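Local structure of siderophore-interacting protein (Aeromonas hydrophila, 6K2L) at residues A[57-62]-A[120-125]; A[149-154]-A[164-169]; A[177-180]-A[186-189]; A[199-204]-A[226-231]; A[216-221]-A[230-235]. The protein probably binds ferric siderophores and uses its FAD cofactor to reduce the iron they carry, releasing it for use by the cell. The protein carries 1 engineered substitution. All coordinates share one frame; numbering follows the deposited sequence.

Contact 1: A[57-62]-A[120-125]; sequences AHAVLP and LLAISG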
# COMPACT_ATOMS: atom_id res chain seq x y z
N ALA A 57 33.83 -9.29 -0.78
CA ALA A 57 33.10 -9.97 -1.84
C ALA A 57 31.60 -9.87 -1.65
O ALA A 57 30.84 -10.07 -2.61
CB ALA A 57 33.53 -11.44 -1.93
N HIS A 58 31.15 -9.56 -0.44
CA HIS A 58 29.74 -9.51 -0.10
C HIS A 58 29.62 -8.72 1.20
O HIS A 58 30.59 -8.55 1.94
CB HIS A 58 29.16 -10.92 0.07
CG HIS A 58 29.83 -11.70 1.15
ND1 HIS A 58 29.62 -11.44 2.49
CD2 HIS A 58 30.75 -12.69 1.10
CE1 HIS A 58 30.37 -12.26 3.21
NE2 HIS A 58 31.05 -13.04 2.39
N ALA A 59 28.41 -8.25 1.48
CA ALA A 59 28.16 -7.48 2.68
C ALA A 59 28.23 -8.37 3.92
O ALA A 59 27.82 -9.53 3.89
CB ALA A 59 26.79 -6.80 2.59
N VAL A 60 28.76 -7.82 5.01
CA VAL A 60 28.93 -8.55 6.26
C VAL A 60 27.86 -8.06 7.23
O VAL A 60 27.95 -6.96 7.78
CB VAL A 60 30.34 -8.37 6.84
CG1 VAL A 60 30.43 -9.05 8.20
CG2 VAL A 60 31.38 -8.91 5.87
N LEU A 61 26.87 -8.88 7.47
CA LEU A 61 25.73 -8.42 8.24
C LEU A 61 26.03 -8.40 9.73
O LEU A 61 26.78 -9.24 10.23
CB LEU A 61 24.52 -9.30 7.98
CG LEU A 61 24.20 -9.54 6.51
CD1 LEU A 61 24.85 -10.84 6.00
CD2 LEU A 61 22.70 -9.49 6.28
N PRO A 62 25.43 -7.44 10.47
CA PRO A 62 25.63 -7.27 11.91
C PRO A 62 24.81 -8.26 12.75
O PRO A 62 24.75 -9.44 12.36
CB PRO A 62 25.16 -5.83 12.15
CG PRO A 62 24.18 -5.54 11.05
CD PRO A 62 24.48 -6.45 9.90
N LEU A 120 23.00 -10.93 -4.55
CA LEU A 120 22.60 -10.71 -3.17
C LEU A 120 22.52 -9.23 -2.85
O LEU A 120 23.28 -8.43 -3.39
CB LEU A 120 23.60 -11.35 -2.22
CG LEU A 120 23.76 -12.85 -2.31
CD1 LEU A 120 24.85 -13.25 -1.29
CD2 LEU A 120 22.42 -13.48 -2.01
N LEU A 121 21.62 -8.89 -1.93
CA LEU A 121 21.53 -7.55 -1.35
C LEU A 121 21.02 -7.64 0.08
O LEU A 121 19.96 -8.21 0.33
CB LEU A 121 20.60 -6.63 -2.16
CG LEU A 121 20.76 -5.14 -1.85
CD1 LEU A 121 21.97 -4.62 -2.62
CD2 LEU A 121 19.50 -4.37 -2.26
N ALA A 122 21.78 -7.07 1.02
CA ALA A 122 21.31 -6.98 2.39
C ALA A 122 20.45 -5.73 2.53
O ALA A 122 20.75 -4.68 1.94
CB ALA A 122 22.48 -6.94 3.37
N ILE A 123 19.36 -5.86 3.28
CA ILE A 123 18.51 -4.70 3.55
C ILE A 123 18.08 -4.69 5.01
O ILE A 123 17.90 -5.73 5.65
CB ILE A 123 17.26 -4.63 2.64
CG1 ILE A 123 16.31 -5.80 2.93
CG2 ILE A 123 17.65 -4.60 1.17
CD1 ILE A 123 14.88 -5.41 2.86
N SER A 124 17.94 -3.47 5.53
CA SER A 124 17.44 -3.16 6.86
C SER A 124 15.92 -3.27 6.90
O SER A 124 15.27 -3.65 5.92
CB SER A 124 17.83 -1.75 7.22
OG SER A 124 16.83 -0.89 6.68
N GLY A 125 15.33 -2.86 8.01
CA GLY A 125 13.90 -2.75 8.12
C GLY A 125 13.46 -1.36 7.70
O GLY A 125 14.30 -0.51 7.38
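Leu61 lays one branch over the methyl of Ala122, CD2 lying 3.9 Å from Ala122 CB. Ala59 comes to the same methyl from two residues earlier: Ala59 CB stands 4.4 Å from Ala122 CB, a looser contact. Between these two, Val60 directs its CB away from strand 120-123, so the loop alternates in the manner of an extended chain although it has no regular secondary structure. With CG of Leu61 beside the backbone N (chi1 -51°), the branch is aimed at the strand; chi2 of 94° is unusual for leucine and turns CD2 onto Ala122.

The nearest backbone pair, Ala59 CA and Ala122 CA, is 6.9 Å apart, and no hydrogen bond crosses between 57-62 and 120-125. The loop therefore meets the strand by side chains alone. Within the loop, His58 ND1 donates to Ala59 O at 3.0 Å. That bond is nearly straight and lies in the imidazole plane, but its donor sits well above the carbonyl plane. On the strand, Ala122 is bonded through its backbone to Met50 and also touches Leu12, while Ala59 leans on Pro52. Ser124 OG donates to Gly125 O at 2.7 Å and is bonded to Lys48 N as well.

Ala59 and Leu61, from the long connection between strands 46-51 and 79-89, thus pack on Ala122 of strand 120-123, the last strand of the closed six-stranded antiparallel barrel characteristic of FAD-binding domains of the ferredoxin-reductase type.

Contact 2: A[149-154]-A[164-169]; sequences PAISAM and GHIALL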
# COMPACT_ATOMS: atom_id res chain seq x y z
N PRO A 149 10.08 6.48 -7.37
CA PRO A 149 9.49 5.27 -6.78
C PRO A 149 8.61 5.54 -5.57
O PRO A 149 7.52 4.95 -5.47
CB PRO A 149 10.73 4.42 -6.46
CG PRO A 149 11.76 4.91 -7.48
CD PRO A 149 11.54 6.36 -7.54
N ALA A 150 9.02 6.45 -4.68
CA ALA A 150 8.20 6.88 -3.55
C ALA A 150 6.91 7.55 -3.98
O ALA A 150 5.83 7.23 -3.45
CB ALA A 150 8.98 7.85 -2.68
N ILE A 151 7.01 8.51 -4.90
CA ILE A 151 5.82 9.19 -5.42
C ILE A 151 4.88 8.21 -6.14
O ILE A 151 3.67 8.33 -6.03
CB ILE A 151 6.24 10.36 -6.31
CG1 ILE A 151 6.96 11.40 -5.45
CG2 ILE A 151 5.01 10.96 -7.02
CD1 ILE A 151 7.62 12.54 -6.27
N SER A 152 5.42 7.21 -6.86
CA SER A 152 4.56 6.21 -7.49
C SER A 152 3.84 5.36 -6.44
O SER A 152 2.62 5.10 -6.55
CB SER A 152 5.37 5.32 -8.42
OG SER A 152 6.11 6.09 -9.35
N ALA A 153 4.61 4.90 -5.45
CA ALA A 153 4.04 4.12 -4.36
C ALA A 153 2.96 4.89 -3.62
O ALA A 153 1.93 4.31 -3.25
CB ALA A 153 5.15 3.70 -3.38
N MET A 154 3.17 6.20 -3.39
CA MET A 154 2.18 7.01 -2.68
C MET A 154 0.97 7.29 -3.56
O MET A 154 -0.17 7.27 -3.07
CB MET A 154 2.81 8.33 -2.20
CG MET A 154 3.56 8.28 -0.84
SD MET A 154 4.27 9.86 -0.24
CE MET A 154 4.94 10.60 -1.73
N GLY A 164 -4.36 17.98 -6.24
CA GLY A 164 -3.08 18.61 -6.06
C GLY A 164 -2.31 18.71 -7.35
O GLY A 164 -2.87 18.66 -8.45
N HIS A 165 -1.00 18.84 -7.21
CA HIS A 165 -0.10 18.96 -8.34
C HIS A 165 1.18 18.22 -8.03
O HIS A 165 1.69 18.26 -6.90
CB HIS A 165 0.23 20.43 -8.65
CG HIS A 165 -0.98 21.32 -8.76
ND1 HIS A 165 -1.68 21.48 -9.93
CD2 HIS A 165 -1.59 22.11 -7.84
CE1 HIS A 165 -2.68 22.33 -9.73
NE2 HIS A 165 -2.63 22.74 -8.48
N ILE A 166 1.71 17.55 -9.05
CA ILE A 166 2.98 16.85 -9.00
C ILE A 166 3.83 17.33 -10.17
O ILE A 166 3.35 17.41 -11.31
CB ILE A 166 2.77 15.32 -9.06
CG1 ILE A 166 1.92 14.89 -7.87
CG2 ILE A 166 4.11 14.58 -9.12
CD1 ILE A 166 1.48 13.47 -7.93
N ALA A 167 5.09 17.67 -9.91
CA ALA A 167 6.05 18.00 -10.97
C ALA A 167 7.28 17.12 -10.82
O ALA A 167 7.83 17.00 -9.72
CB ALA A 167 6.44 19.48 -10.92
N LEU A 168 7.75 16.52 -11.91
CA LEU A 168 8.96 15.70 -11.86
C LEU A 168 10.04 16.21 -12.82
O LEU A 168 9.75 16.52 -13.97
CB LEU A 168 8.63 14.27 -12.19
CG LEU A 168 7.62 13.60 -11.24
CD1 LEU A 168 7.19 12.26 -11.80
CD2 LEU A 168 8.21 13.42 -9.86
N LEU A 169 11.30 16.23 -12.36
CA LEU A 169 12.47 16.50 -13.21
C LEU A 169 13.19 15.18 -13.55
O LEU A 169 13.67 14.49 -12.66
CB LEU A 169 13.42 17.46 -12.50
CG LEU A 169 14.64 18.02 -13.27
CD1 LEU A 169 14.23 18.61 -14.64
CD2 LEU A 169 15.46 19.08 -12.46
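Ile151 reaches strand 163-170 from the inner side of helix 148-155 and uses both of its branches to do so. Its CG1 arm stands beside the backbone N (chi1 -65°) and then runs straight on through CD1 (chi2 171°), the extended form common for isoleucine in helices. This arm carries CD1 to within 3.7 Å of Leu168 CD2. The shorter branch, CG2, is anti to the backbone N and faces Ile166, with 4.3 Å between Ile151 CG2 and Ile166 CG2.

Both strand residues adopt nearly the same first two torsions, chi1 close to -60° and chi2 close to 170°. They present a methyl each toward the helix from alternate positions, whereas Ala167 between them turns to the opposite face of the sheet. Ile151 and Leu168 pass each other in opposite directions, touching through their end methyls, while the backbones stay apart: Ile151 CA and Ile166 CA, the nearest pair, are 8.9 Å from each other.

This is the helix-on-sheet layer of the beta-alpha-beta unit formed by strand 138-144, helix 148-155 and strand 163-170. Pro149 at the helix start touches the FAD, and Trp217 of strand 214-218, two places across the sheet, closes on Ile151 as well, its CZ3 lying 3.5 Å from Ile151 CD1.

No polar group takes part across the interface. The buried hydroxyl of Ser152 is met within its own helix by Leu148 O, and the strand's backbone bonds to its neighbours in the sheet. The chemistry implies cohesion by dispersion and exclusion of water, through the fit of branched side chains, with no directional bond.

Contact 3: A[177-180]-A[186-189]; sequences QDLS and TLRW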
# COMPACT_ATOMS: atom_id res chain seq x y z
N GLN A 177 7.09 8.56 -17.90
CA GLN A 177 6.35 7.32 -17.90
C GLN A 177 4.94 7.59 -17.43
O GLN A 177 4.63 8.67 -16.93
CB GLN A 177 7.04 6.27 -17.03
CG GLN A 177 7.90 6.83 -15.93
CD GLN A 177 8.47 5.75 -15.01
OE1 GLN A 177 7.72 5.01 -14.35
NE2 GLN A 177 9.81 5.69 -14.93
N ASP A 178 4.08 6.61 -17.60
CA ASP A 178 2.72 6.75 -17.11
C ASP A 178 2.73 6.58 -15.60
O ASP A 178 3.45 5.73 -15.07
CB ASP A 178 1.79 5.74 -17.77
CG ASP A 178 1.81 5.85 -19.30
OD1 ASP A 178 2.05 6.97 -19.82
OD2 ASP A 178 1.58 4.83 -19.99
N LEU A 179 2.02 7.46 -14.92
CA LEU A 179 1.71 7.31 -13.51
C LEU A 179 0.22 7.62 -13.45
O LEU A 179 -0.15 8.80 -13.55
CB LEU A 179 2.49 8.29 -12.64
CG LEU A 179 4.01 8.37 -12.51
CD1 LEU A 179 4.26 9.06 -11.18
CD2 LEU A 179 4.75 7.02 -12.58
N SER A 180 -0.62 6.60 -13.34
CA SER A 180 -2.04 6.92 -13.23
C SER A 180 -2.29 7.51 -11.83
O SER A 180 -1.84 6.96 -10.82
CB SER A 180 -2.93 5.69 -13.50
OG SER A 180 -4.31 6.05 -13.50
N THR A 186 -2.84 16.99 -10.87
CA THR A 186 -1.99 17.38 -11.99
C THR A 186 -0.67 16.61 -12.00
O THR A 186 -0.05 16.38 -10.96
CB THR A 186 -1.72 18.88 -11.86
OG1 THR A 186 -2.84 19.63 -12.36
CG2 THR A 186 -0.43 19.27 -12.53
N LEU A 187 -0.19 16.23 -13.19
CA LEU A 187 1.16 15.69 -13.35
C LEU A 187 1.88 16.42 -14.47
O LEU A 187 1.37 16.46 -15.60
CB LEU A 187 1.13 14.20 -13.63
CG LEU A 187 2.48 13.52 -13.84
CD1 LEU A 187 3.48 13.85 -12.71
CD2 LEU A 187 2.24 12.02 -13.91
N ARG A 188 3.07 16.96 -14.19
CA ARG A 188 3.82 17.76 -15.16
C ARG A 188 5.30 17.36 -15.17
O ARG A 188 6.00 17.46 -14.16
CB ARG A 188 3.64 19.26 -14.86
CG ARG A 188 4.30 20.21 -15.87
CD ARG A 188 3.51 20.33 -17.17
NE ARG A 188 2.14 20.85 -16.98
CZ ARG A 188 1.81 22.14 -17.06
NH1 ARG A 188 2.75 23.07 -17.32
NH2 ARG A 188 0.54 22.50 -16.88
N TRP A 189 5.78 16.91 -16.32
CA TRP A 189 7.14 16.42 -16.46
C TRP A 189 8.06 17.49 -17.05
O TRP A 189 7.72 18.17 -18.02
CB TRP A 189 7.17 15.17 -17.35
CG TRP A 189 6.45 13.93 -16.78
CD1 TRP A 189 5.11 13.64 -16.89
CD2 TRP A 189 7.04 12.83 -16.07
NE1 TRP A 189 4.84 12.43 -16.29
CE2 TRP A 189 6.00 11.91 -15.78
CE3 TRP A 189 8.33 12.53 -15.66
CZ2 TRP A 189 6.22 10.73 -15.08
CZ3 TRP A 189 8.55 11.35 -14.97
CH2 TRP A 189 7.49 10.47 -14.68
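Segments 177-180 and 186-189 run antiparallel, with 9.2 Å between Gln177 CA and Trp189 CA and 8.4 Å between Leu179 CA and Leu187 CA, too far apart for backbone pairing, and no hydrogen bond joins them. Strand 185-191 is the outermost strand, within this chain, of the parallel sheet of the Rossmann-like C-terminal half, and the loop preceding it folds back over its side chains.

Trp189 has the largest share of the contact. With CG beside the backbone N (chi1 -65°), its indole swings toward the loop, and the backbone N of Gln177 lies over one face, 3.6 Å above the plane and displaced toward the rim. The benzene part is also approached by other atoms of Gln177: Trp189 CZ2 is 3.2 Å from Gln177 O, and Trp189 CH2 is 3.9 Å from Gln177 CG. The Gln177 amide lies only 15° from the indole plane, yet it continues past the ring and does not stack on it.

Leu179 crosses the indole at about a right angle, its CG 4.1 Å from Trp189 CZ2. Leu148 of helix 148-155 touches Gln177, Leu179 and Trp189, while Ser180 packs on Asp161 of the second subunit.

In Leu187, chi1 of 179° carries CG out toward the loop, and the two methyls part there: CD2 meets Leu179 CB at 3.9 Å, and CD1 sits 4.0 Å above the opposite face of the Trp189 ring, toward its rim.

Contact 4: A[199-204]-A[226-231]; sequences PLVEYF and VPMRRH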
# COMPACT_ATOMS: atom_id res chain seq x y z
N PRO A 199 13.06 26.05 -14.61
CA PRO A 199 11.70 25.90 -15.19
C PRO A 199 10.72 25.23 -14.22
O PRO A 199 9.65 25.80 -13.93
CB PRO A 199 11.93 25.08 -16.46
CG PRO A 199 13.39 25.28 -16.79
CD PRO A 199 14.07 25.39 -15.46
N LEU A 200 11.07 24.05 -13.69
CA LEU A 200 10.22 23.39 -12.70
C LEU A 200 9.85 24.34 -11.57
O LEU A 200 8.68 24.43 -11.19
CB LEU A 200 10.90 22.14 -12.15
CG LEU A 200 10.00 21.16 -11.37
CD1 LEU A 200 10.50 19.73 -11.53
CD2 LEU A 200 9.91 21.50 -9.89
N VAL A 201 10.85 25.03 -10.98
CA VAL A 201 10.60 25.82 -9.77
C VAL A 201 9.71 27.01 -10.08
O VAL A 201 8.77 27.29 -9.33
CB VAL A 201 11.91 26.28 -9.10
CG1 VAL A 201 11.60 27.05 -7.82
CG2 VAL A 201 12.76 25.08 -8.78
N GLU A 202 9.99 27.72 -11.17
CA GLU A 202 9.08 28.75 -11.64
C GLU A 202 7.66 28.22 -11.78
O GLU A 202 6.71 28.83 -11.26
CB GLU A 202 9.57 29.33 -12.98
CG GLU A 202 8.56 30.28 -13.59
CD GLU A 202 9.15 31.26 -14.60
OE1 GLU A 202 9.26 30.92 -15.81
OE2 GLU A 202 9.52 32.40 -14.19
N TYR A 203 7.50 27.06 -12.44
CA TYR A 203 6.15 26.55 -12.68
C TYR A 203 5.44 26.22 -11.38
O TYR A 203 4.27 26.56 -11.22
CB TYR A 203 6.19 25.31 -13.56
CG TYR A 203 4.99 24.40 -13.41
CD1 TYR A 203 3.79 24.69 -14.07
CD2 TYR A 203 5.05 23.26 -12.61
CE1 TYR A 203 2.68 23.84 -13.96
CE2 TYR A 203 3.96 22.42 -12.48
CZ TYR A 203 2.78 22.72 -13.16
OH TYR A 203 1.70 21.88 -13.05
N PHE A 204 6.13 25.56 -10.46
CA PHE A 204 5.48 25.14 -9.22
C PHE A 204 5.20 26.30 -8.31
O PHE A 204 4.22 26.26 -7.55
CB PHE A 204 6.30 24.09 -8.46
CG PHE A 204 5.44 23.03 -7.80
CD1 PHE A 204 5.08 21.88 -8.51
CD2 PHE A 204 4.94 23.20 -6.52
CE1 PHE A 204 4.26 20.91 -7.94
CE2 PHE A 204 4.13 22.24 -5.94
CZ PHE A 204 3.79 21.08 -6.66
N VAL A 226 15.10 22.15 -1.60
CA VAL A 226 15.34 23.35 -0.79
C VAL A 226 14.57 24.57 -1.30
O VAL A 226 13.87 25.23 -0.51
CB VAL A 226 16.85 23.60 -0.69
CG1 VAL A 226 17.11 25.01 -0.22
CG2 VAL A 226 17.45 22.56 0.26
N PRO A 227 14.64 24.92 -2.59
CA PRO A 227 13.83 26.05 -3.05
C PRO A 227 12.35 25.86 -2.80
O PRO A 227 11.67 26.83 -2.44
CB PRO A 227 14.14 26.15 -4.55
CG PRO A 227 14.77 24.85 -4.93
CD PRO A 227 15.47 24.37 -3.68
N MET A 228 11.82 24.64 -2.94
CA MET A 228 10.39 24.43 -2.72
C MET A 228 10.02 24.58 -1.25
O MET A 228 9.01 25.21 -0.93
CB MET A 228 9.96 23.06 -3.24
CG MET A 228 10.04 22.87 -4.78
SD MET A 228 9.34 24.22 -5.78
CE MET A 228 7.70 24.38 -5.04
N ARG A 229 10.82 24.01 -0.34
CA ARG A 229 10.52 24.19 1.07
C ARG A 229 10.57 25.65 1.45
O ARG A 229 9.75 26.13 2.25
CB ARG A 229 11.50 23.39 1.94
CG ARG A 229 11.34 23.68 3.44
CD ARG A 229 12.19 22.78 4.30
NE ARG A 229 13.57 23.24 4.35
CZ ARG A 229 14.53 22.65 5.07
NH1 ARG A 229 14.27 21.57 5.80
NH2 ARG A 229 15.76 23.15 5.05
N ARG A 230 11.51 26.40 0.88
CA ARG A 230 11.54 27.81 1.23
C ARG A 230 10.33 28.55 0.66
O ARG A 230 9.77 29.41 1.35
CB ARG A 230 12.85 28.44 0.75
CG ARG A 230 13.31 29.57 1.66
CD ARG A 230 14.37 30.37 0.97
NE ARG A 230 15.67 29.72 1.06
CZ ARG A 230 16.25 29.03 0.08
NH1 ARG A 230 15.62 28.86 -1.08
NH2 ARG A 230 17.46 28.50 0.27
N HIS A 231 9.93 28.25 -0.57
CA HIS A 231 8.72 28.86 -1.10
C HIS A 231 7.54 28.63 -0.17
O HIS A 231 6.79 29.57 0.14
CB HIS A 231 8.41 28.31 -2.48
CG HIS A 231 7.15 28.86 -3.06
ND1 HIS A 231 6.06 28.07 -3.37
CD2 HIS A 231 6.80 30.13 -3.37
CE1 HIS A 231 5.09 28.83 -3.86
NE2 HIS A 231 5.51 30.09 -3.86
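A Met-aromatic contact lies at the centre of this pairing of two nearly parallel helices in the Rossmann-like half of the protein. The short axes of 199-204 and 226-231 are 10.6 Å apart at closest approach and cross at -18°, a separation bridged by side chains.

Met228 has the largest buried share on its helix and reaches across to Phe204. Its chain bends at chi2 (-47°) and again at chi3, curling the thioether toward Phe204, so that SD is 5.4 Å from the centroid of the Phe204 ring and oblique to it. The methyl comes closer: Met228 CE is 3.3 Å from Phe204 CD2, a tight approach, and 3.7 Å from Phe204 CB. A turn earlier, Val201 CG1, anti to its backbone N, touches Met228 SD at 4.2 Å and Pro227 CB at the same distance. Pro227 marks a kink in its helix, because its N has no bond to the preceding turn.

Both Phe204 and Leu200 pack on the parallel sheet: Phe204 rests on Ala167 of strand 163-170 and on Tyr140 and Val142 of strand 138-144, and Leu200 touches Leu169 of strand 163-170, Val142 of strand 138-144 and Phe190 of strand 185-191.

Contact 5: A[216-221]-A[230-235]; sequences FWFGGE and RHVRRT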
# COMPACT_ATOMS: atom_id res chain seq x y z
N PHE A 216 2.62 18.59 1.70
CA PHE A 216 3.67 18.94 0.76
C PHE A 216 4.80 17.93 0.88
O PHE A 216 5.28 17.66 1.98
CB PHE A 216 4.18 20.35 1.03
CG PHE A 216 3.12 21.40 0.92
CD1 PHE A 216 2.19 21.61 1.95
CD2 PHE A 216 3.04 22.21 -0.20
CE1 PHE A 216 1.22 22.60 1.84
CE2 PHE A 216 2.06 23.20 -0.32
CZ PHE A 216 1.15 23.39 0.70
N TRP A 217 5.20 17.35 -0.24
CA TRP A 217 6.20 16.30 -0.28
C TRP A 217 7.25 16.70 -1.30
O TRP A 217 6.95 16.76 -2.50
CB TRP A 217 5.58 14.96 -0.62
CG TRP A 217 6.47 13.78 -0.39
CD1 TRP A 217 6.46 12.93 0.69
CD2 TRP A 217 7.52 13.31 -1.25
NE1 TRP A 217 7.44 11.97 0.54
CE2 TRP A 217 8.09 12.17 -0.65
CE3 TRP A 217 8.00 13.72 -2.50
CZ2 TRP A 217 9.12 11.44 -1.24
CZ3 TRP A 217 9.03 12.99 -3.09
CH2 TRP A 217 9.57 11.87 -2.46
N PHE A 218 8.46 17.00 -0.83
CA PHE A 218 9.60 17.39 -1.65
C PHE A 218 10.72 16.38 -1.40
O PHE A 218 11.19 16.22 -0.27
CB PHE A 218 10.05 18.81 -1.30
CG PHE A 218 8.91 19.84 -1.27
CD1 PHE A 218 8.02 19.94 -2.33
CD2 PHE A 218 8.75 20.69 -0.19
CE1 PHE A 218 6.98 20.88 -2.31
CE2 PHE A 218 7.72 21.63 -0.15
CZ PHE A 218 6.84 21.74 -1.22
N GLY A 219 11.12 15.65 -2.46
CA GLY A 219 12.22 14.71 -2.37
C GLY A 219 13.06 14.77 -3.63
O GLY A 219 12.80 15.55 -4.54
N GLY A 220 14.06 13.91 -3.71
CA GLY A 220 14.96 13.99 -4.85
C GLY A 220 16.15 14.90 -4.59
O GLY A 220 16.49 15.17 -3.43
N GLU A 221 16.76 15.41 -5.65
CA GLU A 221 18.01 16.18 -5.55
C GLU A 221 17.83 17.49 -4.78
O GLU A 221 16.76 18.11 -4.78
CB GLU A 221 18.55 16.47 -6.95
CG GLU A 221 20.05 16.65 -7.00
CD GLU A 221 20.46 18.09 -6.83
OE1 GLU A 221 19.61 18.97 -7.09
OE2 GLU A 221 21.62 18.33 -6.45
N ARG A 230 11.51 26.40 0.88
CA ARG A 230 11.54 27.81 1.23
C ARG A 230 10.33 28.55 0.66
O ARG A 230 9.77 29.41 1.35
CB ARG A 230 12.85 28.44 0.75
CG ARG A 230 13.31 29.57 1.66
CD ARG A 230 14.37 30.37 0.97
NE ARG A 230 15.67 29.72 1.06
CZ ARG A 230 16.25 29.03 0.08
NH1 ARG A 230 15.62 28.86 -1.08
NH2 ARG A 230 17.46 28.50 0.27
N HIS A 231 9.93 28.25 -0.57
CA HIS A 231 8.72 28.86 -1.10
C HIS A 231 7.54 28.63 -0.17
O HIS A 231 6.79 29.57 0.14
CB HIS A 231 8.41 28.31 -2.48
CG HIS A 231 7.15 28.86 -3.06
ND1 HIS A 231 6.06 28.07 -3.37
CD2 HIS A 231 6.80 30.13 -3.37
CE1 HIS A 231 5.09 28.83 -3.86
NE2 HIS A 231 5.51 30.09 -3.86
N VAL A 232 7.35 27.39 0.28
CA VAL A 232 6.27 27.10 1.22
C VAL A 232 6.43 27.86 2.53
O VAL A 232 5.44 28.31 3.13
CB VAL A 232 6.16 25.58 1.46
CG1 VAL A 232 5.19 25.24 2.60
CG2 VAL A 232 5.74 24.88 0.17
N ARG A 233 7.66 28.04 3.00
CA ARG A 233 7.84 28.80 4.22
C ARG A 233 7.63 30.30 4.03
O ARG A 233 7.27 30.98 4.99
CB ARG A 233 9.22 28.51 4.83
CG ARG A 233 9.26 27.22 5.66
CD ARG A 233 10.67 26.68 5.64
NE ARG A 233 11.01 25.76 6.73
CZ ARG A 233 12.26 25.43 7.04
NH1 ARG A 233 13.27 25.97 6.36
NH2 ARG A 233 12.51 24.59 8.03
N ARG A 234 7.79 30.83 2.82
CA ARG A 234 7.62 32.27 2.63
C ARG A 234 6.20 32.67 2.26
O ARG A 234 5.68 33.65 2.81
CB ARG A 234 8.61 32.78 1.56
CG ARG A 234 10.06 32.50 1.96
CD ARG A 234 11.06 33.23 1.07
NE ARG A 234 11.20 34.63 1.47
CZ ARG A 234 10.92 35.66 0.68
NH1 ARG A 234 10.50 35.45 -0.56
NH2 ARG A 234 11.07 36.91 1.14
N THR A 235 5.53 31.96 1.36
CA THR A 235 4.24 32.45 0.89
C THR A 235 3.04 31.85 1.61
O THR A 235 1.90 32.23 1.30
CB THR A 235 4.10 32.20 -0.62
OG1 THR A 235 2.87 32.79 -1.07
CG2 THR A 235 4.08 30.72 -0.92
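Phe216 turns its ring toward Val232 from strand 214-218, which with helix 222-235 and strand 243-245 forms a beta-alpha-beta unit of the Rossmann-like parallel sheet. Its CG stands beside the backbone N (chi1 -59°), and Phe216 CD2 comes within 3.8 Å of Val232 CG2, an oblique approach. The strand backbone here is hydrogen-bonded to the backbone of Arg242 and Tyr244, in and just before strand 243-245.

Trp217 points to the other side of the sheet, where it meets helix 148-155 and stacks on Tyr244. Phe218 returns to the helix side with a similar first torsion, and its far end does the touching: Phe218 CZ lies 3.6 Å from Val232 CG2, and the methyl is at the ring edge, near the ring plane. One valine methyl therefore meets two phenylalanines two residues apart on the same side of the strand, each crossing Val232 obliquely.

Gly219 and Gly220 follow. Gly220 (phi 91°) holds a backbone conformation that suits glycine, which has no CB to press on the carbonyl O of Gly219. Glu221 comes next at the N-cap position of helix 222-235: its OE1 is bonded to Gly223 N, its OE2 to His251 N, and its own backbone N to Asp144 OD2. The segment thus touches the late part of the helix through its strand and closes the helix's beginning through its last residue.

On the helix side only Val232 takes part. Its CG1 is anti to the backbone N (chi1 171°), which puts CG2 beside that N and on the strand side, also 3.8 Å from Phe218 CE2.

Contact 1 stands apart: it lies in the FAD-binding barrel, across the chain's centre from contact 2, their centres 29 Å apart. The other four lie in or on the parallel-sheet half. Contacts 2 and 5 are buried helix-on-strand layers, built on opposite faces of the sheet: one methyl-to-methyl, the other methyl-to-ring. Contact 4, partly buried, packs helix on helix, adds sulfur to the chemistry, and shares helix 222-235 with contact 5, with Met228 CB 3.8 Å from Phe218 CD1. Contact 3 is the surface member at the sheet's edge, where backbone polar atoms meet an indole; backbone bonds between Ile166 and Thr186 and Arg188 tie it to contact 2. None has a hydrogen bond across its segments.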